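Local structure of fiber protein (Human adenovirus 21, 3L88) at residues 112-126 and 154-167. The protein is the adenovirus fiber, whose trimeric C-terminal knob, the part present here, attaches the virion to the host-cell receptor CD46. Residues are numbered along the deposited sequence; the frame is centred on the assembly and turned at random.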
ATOM      1  N   MET C 112     -14.514  -4.485  12.137  1.00 13.46           N
ATOM      2  CA  MET C 112     -15.419  -4.239  11.020  1.00 12.90           C
ATOM      3  C   MET C 112     -15.253  -2.846  10.414  1.00 12.33           C
ATOM      4  O   MET C 112     -14.884  -1.899  11.104  1.00 13.10           O
ATOM      5  CB  MET C 112     -16.863  -4.437  11.470  1.00 14.11           C
ATOM      6  CG  MET C 112     -17.164  -5.830  11.987  1.00 13.09           C
ATOM      7  SD  MET C 112     -17.263  -7.052  10.664  1.00 14.91           S
ATOM      8  CE  MET C 112     -15.655  -7.830  10.789  1.00 16.19           C
ATOM      9  N   PRO C 113     -15.567  -2.707   9.120  1.00 11.17           N
ATOM     10  CA  PRO C 113     -15.564  -1.392   8.478  1.00 10.79           C
ATOM     11  C   PRO C 113     -16.644  -0.487   9.066  1.00 11.72           C
ATOM     12  O   PRO C 113     -17.795  -0.891   9.176  1.00 11.25           O
ATOM     13  CB  PRO C 113     -15.876  -1.712   7.012  1.00  8.34           C
ATOM     14  CG  PRO C 113     -16.552  -3.041   7.042  1.00  8.60           C
ATOM     15  CD  PRO C 113     -15.965  -3.784   8.200  1.00  9.38           C
ATOM     16  N   SER C 114     -16.261   0.729   9.440  1.00 13.06           N
ATOM     17  CA  SER C 114     -17.171   1.659  10.096  1.00 14.80           C
ATOM     18  C   SER C 114     -18.407   1.955   9.260  1.00 16.49           C
ATOM     19  O   SER C 114     -18.313   2.296   8.082  1.00 18.54           O
ATOM     20  CB  SER C 114     -16.454   2.966  10.440  1.00 15.74           C
ATOM     21  OG  SER C 114     -17.387   3.996  10.725  1.00 16.52           O
ATOM     22  N   THR C 115     -19.564   1.863   9.900  1.00 18.22           N
ATOM     23  CA  THR C 115     -20.831   2.136   9.248  1.00 19.25           C
ATOM     24  C   THR C 115     -21.049   3.633   9.043  1.00 18.03           C
ATOM     25  O   THR C 115     -21.875   4.045   8.224  1.00 16.38           O
ATOM     26  CB  THR C 115     -21.996   1.552  10.061  1.00 21.10           C
ATOM     27  OG1 THR C 115     -22.100   0.150   9.798  1.00 23.41           O
ATOM     28  CG2 THR C 115     -23.297   2.229   9.685  1.00 26.90           C
ATOM     29  N   THR C 116     -20.307   4.441   9.792  1.00 16.41           N
ATOM     30  CA  THR C 116     -20.329   5.887   9.608  1.00 16.70           C
ATOM     31  C   THR C 116     -19.521   6.289   8.380  1.00 16.14           C
ATOM     32  O   THR C 116     -20.009   7.025   7.521  1.00 18.24           O
ATOM     33  CB  THR C 116     -19.799   6.634  10.849  1.00 17.53           C
ATOM     34  OG1 THR C 116     -20.550   6.241  12.005  1.00 18.56           O
ATOM     35  CG2 THR C 116     -19.926   8.140  10.661  1.00 16.10           C
ATOM     36  N   ALA C 117     -18.296   5.784   8.286  1.00 14.44           N
ATOM     37  CA  ALA C 117     -17.415   6.137   7.178  1.00 12.89           C
ATOM     38  C   ALA C 117     -17.866   5.472   5.879  1.00 13.01           C
ATOM     39  O   ALA C 117     -17.765   6.059   4.800  1.00 12.13           O
ATOM     40  CB  ALA C 117     -15.981   5.761   7.500  1.00 13.07           C
ATOM     41  N   TYR C 118     -18.371   4.247   5.998  1.00 13.06           N
ATOM     42  CA  TYR C 118     -18.840   3.491   4.845  1.00 13.07           C
ATOM     43  C   TYR C 118     -20.252   2.979   5.106  1.00 15.57           C
ATOM     44  O   TYR C 118     -20.442   1.847   5.550  1.00 17.13           O
ATOM     45  CB  TYR C 118     -17.895   2.324   4.544  1.00 11.74           C
ATOM     46  CG  TYR C 118     -16.428   2.653   4.737  1.00 11.73           C
ATOM     47  CD1 TYR C 118     -15.745   3.447   3.818  1.00 10.39           C
ATOM     48  CD2 TYR C 118     -15.733   2.188   5.849  1.00  9.62           C
ATOM     49  CE1 TYR C 118     -14.404   3.757   3.993  1.00  9.98           C
ATOM     50  CE2 TYR C 118     -14.390   2.488   6.030  1.00 11.68           C
ATOM     51  CZ  TYR C 118     -13.731   3.271   5.098  1.00 11.83           C
ATOM     52  OH  TYR C 118     -12.403   3.576   5.285  1.00 10.29           O
ATOM     53  N   PRO C 119     -21.254   3.822   4.831  1.00 15.60           N
ATOM     54  CA  PRO C 119     -22.635   3.505   5.164  1.00 15.59           C
ATOM     55  C   PRO C 119     -23.284   2.570   4.149  1.00 15.88           C
ATOM     56  O   PRO C 119     -22.836   2.478   3.010  1.00 18.17           O
ATOM     57  CB  PRO C 119     -23.319   4.872   5.135  1.00 14.06           C
ATOM     58  CG  PRO C 119     -22.539   5.660   4.135  1.00 14.49           C
ATOM     59  CD  PRO C 119     -21.126   5.129   4.158  1.00 15.47           C
ATOM     60  N   PHE C 120     -24.336   1.879   4.572  1.00 16.09           N
ATOM     61  CA  PHE C 120     -25.210   1.174   3.647  1.00 18.66           C
ATOM     62  C   PHE C 120     -26.117   2.170   2.921  1.00 23.12           C
ATOM     63  O   PHE C 120     -26.675   3.080   3.540  1.00 17.29           O
ATOM     64  CB  PHE C 120     -26.044   0.130   4.393  1.00 13.59           C
ATOM     65  CG  PHE C 120     -25.234  -1.013   4.957  1.00 10.72           C
ATOM     66  CD1 PHE C 120     -24.953  -2.126   4.187  1.00  5.94           C
ATOM     67  CD2 PHE C 120     -24.778  -0.982   6.266  1.00 12.11           C
ATOM     68  CE1 PHE C 120     -24.232  -3.187   4.714  1.00  4.30           C
ATOM     69  CE2 PHE C 120     -24.051  -2.038   6.796  1.00  6.47           C
ATOM     70  CZ  PHE C 120     -23.774  -3.137   6.016  1.00  5.51           C
ATOM     71  N   ASN C 121     -26.236   2.017   1.605  1.00 29.12           N
ATOM     72  CA  ASN C 121     -26.834   3.054   0.768  1.00 36.03           C
ATOM     73  C   ASN C 121     -28.224   2.679   0.293  1.00 40.95           C
ATOM     74  O   ASN C 121     -28.672   1.551   0.490  1.00 40.47           O
ATOM     75  CB  ASN C 121     -25.942   3.365  -0.438  1.00 40.09           C
ATOM     76  CG  ASN C 121     -24.509   3.679  -0.043  1.00 43.15           C
ATOM     77  OD1 ASN C 121     -24.228   4.724   0.547  1.00 40.69           O
ATOM     78  ND2 ASN C 121     -23.591   2.774  -0.376  1.00 43.29           N
ATOM     79  N   THR C 122     -28.901   3.635  -0.338  1.00 50.78           N
ATOM     80  CA  THR C 122     -30.241   3.411  -0.875  1.00 58.79           C
ATOM     81  C   THR C 122     -30.328   3.881  -2.326  1.00 62.38           C
ATOM     82  O   THR C 122     -31.389   3.821  -2.948  1.00 61.86           O
ATOM     83  CB  THR C 122     -31.319   4.138  -0.040  1.00 58.88           C
ATOM     84  OG1 THR C 122     -31.011   5.536   0.036  1.00 58.65           O
ATOM     85  CG2 THR C 122     -31.390   3.556   1.368  1.00 58.84           C
ATOM     86  N   THR C 123     -29.204   4.361  -2.848  1.00 67.69           N
ATOM     87  CA  THR C 123     -29.106   4.755  -4.248  1.00 70.10           C
ATOM     88  C   THR C 123     -27.810   4.231  -4.857  1.00 71.92           C
ATOM     89  O   THR C 123     -27.149   3.360  -4.285  1.00 71.95           O
ATOM     90  CB  THR C 123     -29.141   6.288  -4.415  1.00 70.80           C
ATOM     91  OG1 THR C 123     -27.942   6.860  -3.874  1.00 70.40           O
ATOM     92  CG2 THR C 123     -30.354   6.882  -3.708  1.00 70.58           C
ATOM     93  N   THR C 124     -27.443   4.783  -6.008  1.00 73.56           N
ATOM     94  CA  THR C 124     -26.229   4.374  -6.701  1.00 73.92           C
ATOM     95  C   THR C 124     -25.247   5.535  -6.845  1.00 73.00           C
ATOM     96  O   THR C 124     -24.934   5.967  -7.955  1.00 75.63           O
ATOM     97  CB  THR C 124     -26.542   3.775  -8.088  1.00 74.47           C
ATOM     98  OG1 THR C 124     -25.335   3.282  -8.685  1.00 74.54           O
ATOM     99  CG2 THR C 124     -27.174   4.823  -8.999  1.00 73.69           C
ATOM    100  N   ARG C 125     -24.769   6.038  -5.710  1.00 68.75           N
ATOM    101  CA  ARG C 125     -23.764   7.097  -5.695  1.00 64.62           C
ATOM    102  C   ARG C 125     -22.751   6.844  -4.580  1.00 60.73           C
ATOM    103  O   ARG C 125     -22.523   7.704  -3.726  1.00 59.87           O
ATOM    104  CB  ARG C 125     -24.431   8.459  -5.502  1.00 66.72           C
ATOM    105  CG  ARG C 125     -25.556   8.748  -6.483  1.00 66.67           C
ATOM    106  CD  ARG C 125     -26.568   9.717  -5.892  1.00 68.36           C
ATOM    107  NE  ARG C 125     -25.920  10.861  -5.254  1.00 69.52           N
ATOM    108  CZ  ARG C 125     -26.563  11.938  -4.815  1.00 68.76           C
ATOM    109  NH1 ARG C 125     -27.879  12.031  -4.949  1.00 68.67           N
ATOM    110  NH2 ARG C 125     -25.888  12.928  -4.248  1.00 67.36           N
ATOM    111  N   ASP C 126     -22.135   5.665  -4.609  1.00 52.31           N
ATOM    112  CA  ASP C 126     -21.449   5.111  -3.443  1.00 40.87           C
ATOM    113  C   ASP C 126     -19.945   4.963  -3.675  1.00 33.30           C
ATOM    114  O   ASP C 126     -19.304   4.092  -3.089  1.00 27.34           O
ATOM    115  CB  ASP C 126     -22.055   3.755  -3.083  1.00 37.87           C
ATOM    116  CG  ASP C 126     -22.362   2.917  -4.309  1.00 37.59           C
ATOM    117  OD1 ASP C 126     -22.292   3.462  -5.430  1.00 34.78           O
ATOM    118  OD2 ASP C 126     -22.667   1.718  -4.157  1.00 38.50           O
ATOM    119  N   LEU C 154     -16.818  -1.681   0.811  1.00  8.29           N
ATOM    120  CA  LEU C 154     -17.149  -1.785   2.227  1.00  9.47           C
ATOM    121  C   LEU C 154     -18.619  -1.470   2.492  1.00  8.11           C
ATOM    122  O   LEU C 154     -19.139  -0.435   2.058  1.00  3.27           O
ATOM    123  CB  LEU C 154     -16.243  -0.877   3.060  1.00  5.64           C
ATOM    124  CG  LEU C 154     -14.745  -1.170   2.977  1.00  2.05           C
ATOM    125  CD1 LEU C 154     -13.964  -0.102   3.716  1.00  2.00           C
ATOM    126  CD2 LEU C 154     -14.423  -2.555   3.519  1.00  2.00           C
ATOM    127  N   ASN C 155     -19.284  -2.382   3.197  1.00  6.26           N
ATOM    128  CA  ASN C 155     -20.691  -2.221   3.526  1.00  5.51           C
ATOM    129  C   ASN C 155     -21.537  -1.934   2.291  1.00  9.26           C
ATOM    130  O   ASN C 155     -21.637  -2.768   1.389  1.00  9.84           O
ATOM    131  CB  ASN C 155     -20.864  -1.129   4.580  1.00  2.04           C
ATOM    132  CG  ASN C 155     -20.194  -1.488   5.900  1.00  7.42           C
ATOM    133  OD1 ASN C 155     -20.098  -2.663   6.264  1.00  7.56           O
ATOM    134  ND2 ASN C 155     -19.716  -0.478   6.617  1.00  7.08           N
ATOM    135  N   SER C 156     -22.154  -0.759   2.255  1.00 10.77           N
ATOM    136  CA  SER C 156     -22.910  -0.321   1.082  1.00 19.06           C
ATOM    137  C   SER C 156     -24.163  -1.154   0.791  1.00 22.45           C
ATOM    138  O   SER C 156     -25.224  -0.603   0.509  1.00 24.95           O
ATOM    139  CB  SER C 156     -22.015  -0.276  -0.155  1.00 18.28           C
ATOM    140  OG  SER C 156     -22.791  -0.030  -1.316  1.00 23.33           O
ATOM    141  N   ARG C 157     -24.034  -2.475   0.846  1.00 22.86           N
ATOM    142  CA  ARG C 157     -25.109  -3.368   0.430  1.00 25.84           C
ATOM    143  C   ARG C 157     -25.496  -4.324   1.553  1.00 28.40           C
ATOM    144  O   ARG C 157     -24.632  -4.872   2.234  1.00 28.63           O
ATOM    145  CB  ARG C 157     -24.669  -4.174  -0.795  1.00 30.23           C
ATOM    146  CG  ARG C 157     -25.793  -4.898  -1.514  1.00 32.16           C
ATOM    147  CD  ARG C 157     -26.639  -3.925  -2.325  1.00 36.95           C
ATOM    148  NE  ARG C 157     -25.837  -3.141  -3.264  1.00 35.73           N
ATOM    149  CZ  ARG C 157     -25.538  -1.855  -3.105  1.00 34.75           C
ATOM    150  NH1 ARG C 157     -25.965  -1.197  -2.037  1.00 31.45           N
ATOM    151  NH2 ARG C 157     -24.804  -1.227  -4.014  1.00 38.76           N
ATOM    152  N   THR C 158     -26.796  -4.533   1.738  1.00 30.38           N
ATOM    153  CA  THR C 158     -27.272  -5.655   2.543  1.00 31.08           C
ATOM    154  C   THR C 158     -28.082  -6.648   1.707  1.00 32.52           C
ATOM    155  O   THR C 158     -28.525  -6.333   0.600  1.00 30.05           O
ATOM    156  CB  THR C 158     -28.112  -5.192   3.746  1.00 31.67           C
ATOM    157  OG1 THR C 158     -28.438  -6.323   4.561  1.00 32.04           O
ATOM    158  CG2 THR C 158     -29.402  -4.529   3.281  1.00 33.33           C
ATOM    159  N   ILE C 159     -28.238  -7.860   2.228  1.00 34.33           N
ATOM    160  CA  ILE C 159     -29.114  -8.852   1.611  1.00 33.09           C
ATOM    161  C   ILE C 159     -29.759  -9.727   2.672  1.00 27.85           C
ATOM    162  O   ILE C 159     -30.045 -10.896   2.430  1.00 29.81           O
ATOM    163  CB  ILE C 159     -28.360  -9.758   0.607  1.00 33.71           C
ATOM    164  CG1 ILE C 159     -27.249 -10.538   1.311  1.00 34.73           C
ATOM    165  CG2 ILE C 159     -27.812  -8.944  -0.562  1.00 33.29           C
ATOM    166  CD1 ILE C 159     -26.746 -11.725   0.519  1.00 35.83           C
ATOM    167  N   SER C 160     -29.983  -9.157   3.849  1.00 25.82           N
ATOM    168  CA  SER C 160     -30.575  -9.904   4.954  1.00 32.68           C
ATOM    169  C   SER C 160     -30.676  -9.044   6.205  1.00 33.35           C
ATOM    170  O   SER C 160     -29.807  -8.216   6.472  1.00 36.89           O
ATOM    171  CB  SER C 160     -29.762 -11.167   5.255  1.00 34.60           C
ATOM    172  OG  SER C 160     -29.852 -11.515   6.626  1.00 33.69           O
ATOM    173  N   SER C 161     -31.733  -9.258   6.977  1.00 34.95           N
ATOM    174  CA  SER C 161     -31.969  -8.476   8.183  1.00 37.19           C
ATOM    175  C   SER C 161     -30.831  -8.670   9.181  1.00 35.35           C
ATOM    176  O   SER C 161     -30.674  -7.893  10.121  1.00 36.62           O
ATOM    177  CB  SER C 161     -33.304  -8.873   8.816  1.00 36.43           C
ATOM    178  OG  SER C 161     -34.313  -8.992   7.827  1.00 30.86           O
ATOM    179  N   ASN C 162     -30.036  -9.712   8.961  1.00 35.02           N
ATOM    180  CA  ASN C 162     -28.962 -10.064   9.882  1.00 31.29           C
ATOM    181  C   ASN C 162     -27.622  -9.426   9.530  1.00 26.56           C
ATOM    182  O   ASN C 162     -26.696  -9.440  10.339  1.00 20.80           O
ATOM    183  CB  ASN C 162     -28.814 -11.582   9.983  1.00 33.05           C
ATOM    184  CG  ASN C 162     -29.520 -12.154  11.197  1.00 36.85           C
ATOM    185  OD1 ASN C 162     -30.505 -11.592  11.674  1.00 38.90           O
ATOM    186  ND2 ASN C 162     -29.012 -13.271  11.710  1.00 36.83           N
ATOM    187  N   VAL C 163     -27.524  -8.863   8.329  1.00 23.38           N
ATOM    188  CA  VAL C 163     -26.287  -8.217   7.906  1.00 22.30           C
ATOM    189  C   VAL C 163     -26.098  -6.867   8.593  1.00 21.96           C
ATOM    190  O   VAL C 163     -26.936  -5.972   8.473  1.00 22.96           O
ATOM    191  CB  VAL C 163     -26.220  -8.029   6.380  1.00 20.62           C
ATOM    192  CG1 VAL C 163     -24.982  -7.233   6.007  1.00 20.28           C
ATOM    193  CG2 VAL C 163     -26.215  -9.374   5.680  1.00 19.73           C
ATOM    194  N   ALA C 164     -24.996  -6.734   9.318  1.00 18.61           N
ATOM    195  CA  ALA C 164     -24.637  -5.468   9.937  1.00 16.94           C
ATOM    196  C   ALA C 164     -23.432  -4.829   9.239  1.00 17.29           C
ATOM    197  O   ALA C 164     -23.350  -3.605   9.120  1.00 18.38           O
ATOM    198  CB  ALA C 164     -24.363  -5.669  11.418  1.00 15.04           C
ATOM    199  N   TYR C 165     -22.510  -5.663   8.765  1.00 16.13           N
ATOM    200  CA  TYR C 165     -21.338  -5.185   8.033  1.00 13.51           C
ATOM    201  C   TYR C 165     -21.075  -6.058   6.815  1.00 13.14           C
ATOM    202  O   TYR C 165     -21.554  -7.185   6.737  1.00 13.73           O
ATOM    203  CB  TYR C 165     -20.105  -5.176   8.935  1.00 12.94           C
ATOM    204  CG  TYR C 165     -20.340  -4.554  10.290  1.00 13.77           C
ATOM    205  CD1 TYR C 165     -20.167  -3.192  10.490  1.00 14.47           C
ATOM    206  CD2 TYR C 165     -20.721  -5.334  11.378  1.00 14.91           C
ATOM    207  CE1 TYR C 165     -20.386  -2.618  11.731  1.00 14.96           C
ATOM    208  CE2 TYR C 165     -20.942  -4.770  12.622  1.00 14.87           C
ATOM    209  CZ  TYR C 165     -20.773  -3.412  12.791  1.00 14.41           C
ATOM    210  OH  TYR C 165     -20.981  -2.853  14.026  1.00 16.99           O
ATOM    211  N   ALA C 166     -20.308  -5.536   5.865  1.00 10.94           N
ATOM    212  CA  ALA C 166     -19.971  -6.296   4.664  1.00  9.85           C
ATOM    213  C   ALA C 166     -18.626  -5.885   4.081  1.00 11.30           C
ATOM    214  O   ALA C 166     -18.282  -4.702   4.068  1.00  9.66           O
ATOM    215  CB  ALA C 166     -21.064  -6.152   3.619  1.00  7.11           C
ATOM    216  N   ILE C 167     -17.877  -6.872   3.598  1.00 10.86           N
ATOM    217  CA  ILE C 167     -16.658  -6.628   2.829  1.00  9.21           C
ATOM    218  C   ILE C 167     -16.690  -7.445   1.539  1.00  9.65           C
ATOM    219  O   ILE C 167     -16.855  -8.666   1.565  1.00 12.45           O
ATOM    220  CB  ILE C 167     -15.395  -7.009   3.637  1.00  8.97           C
ATOM    221  CG1 ILE C 167     -15.444  -6.375   5.033  1.00  8.53           C
ATOM    222  CG2 ILE C 167     -14.138  -6.617   2.878  1.00  8.38           C
ATOM    223  CD1 ILE C 167     -14.216  -6.617   5.872  1.00  6.36           C
TER
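Asn155 ND2 is gripped by two backbone carbonyls of the facing loop: it gives a near-straight bond to Tyr118 O (2.7 Å), in that carbonyl's plane, and a longer one to Pro113 O (3.2 Å), which it meets from above the carbonyl plane. Both acceptors lie close to the amide plane of Asn155, and OD1 takes the backbone N-H of Ala166 (2.9 Å), so three bonds fix the rotation of the buried amide. Asn155 CB sits over the centre of one face of the Phe120 ring, and Tyr165 CA lies at the ring edge. In the antiparallel β-sandwich of the fiber knob, 154-167 connects neighbouring strands 145-154 and 165-174; the loop 112-126 packs across it. Leu154 CD1 rests centrally on one face of the Tyr118 ring, 3.5 Å from CE2, with Ala117 CB on the opposite face; the Tyr118 hydroxyl is hydrogen-bonded to the hydroxyl of Tyr49 of a second subunit and to Ile196 N. Met112 crosses Tyr165 at about a right angle, CB over one ring face toward its rim and CG 3.6 Å from CD2. Farther along, Asn121 N donates to Ser156 O (3.0 Å), while Asp126 OD2 makes a long salt bridge to Arg157 NH2 (3.6 Å) and Asp126 OD1 forms another with Arg143 of the second subunit.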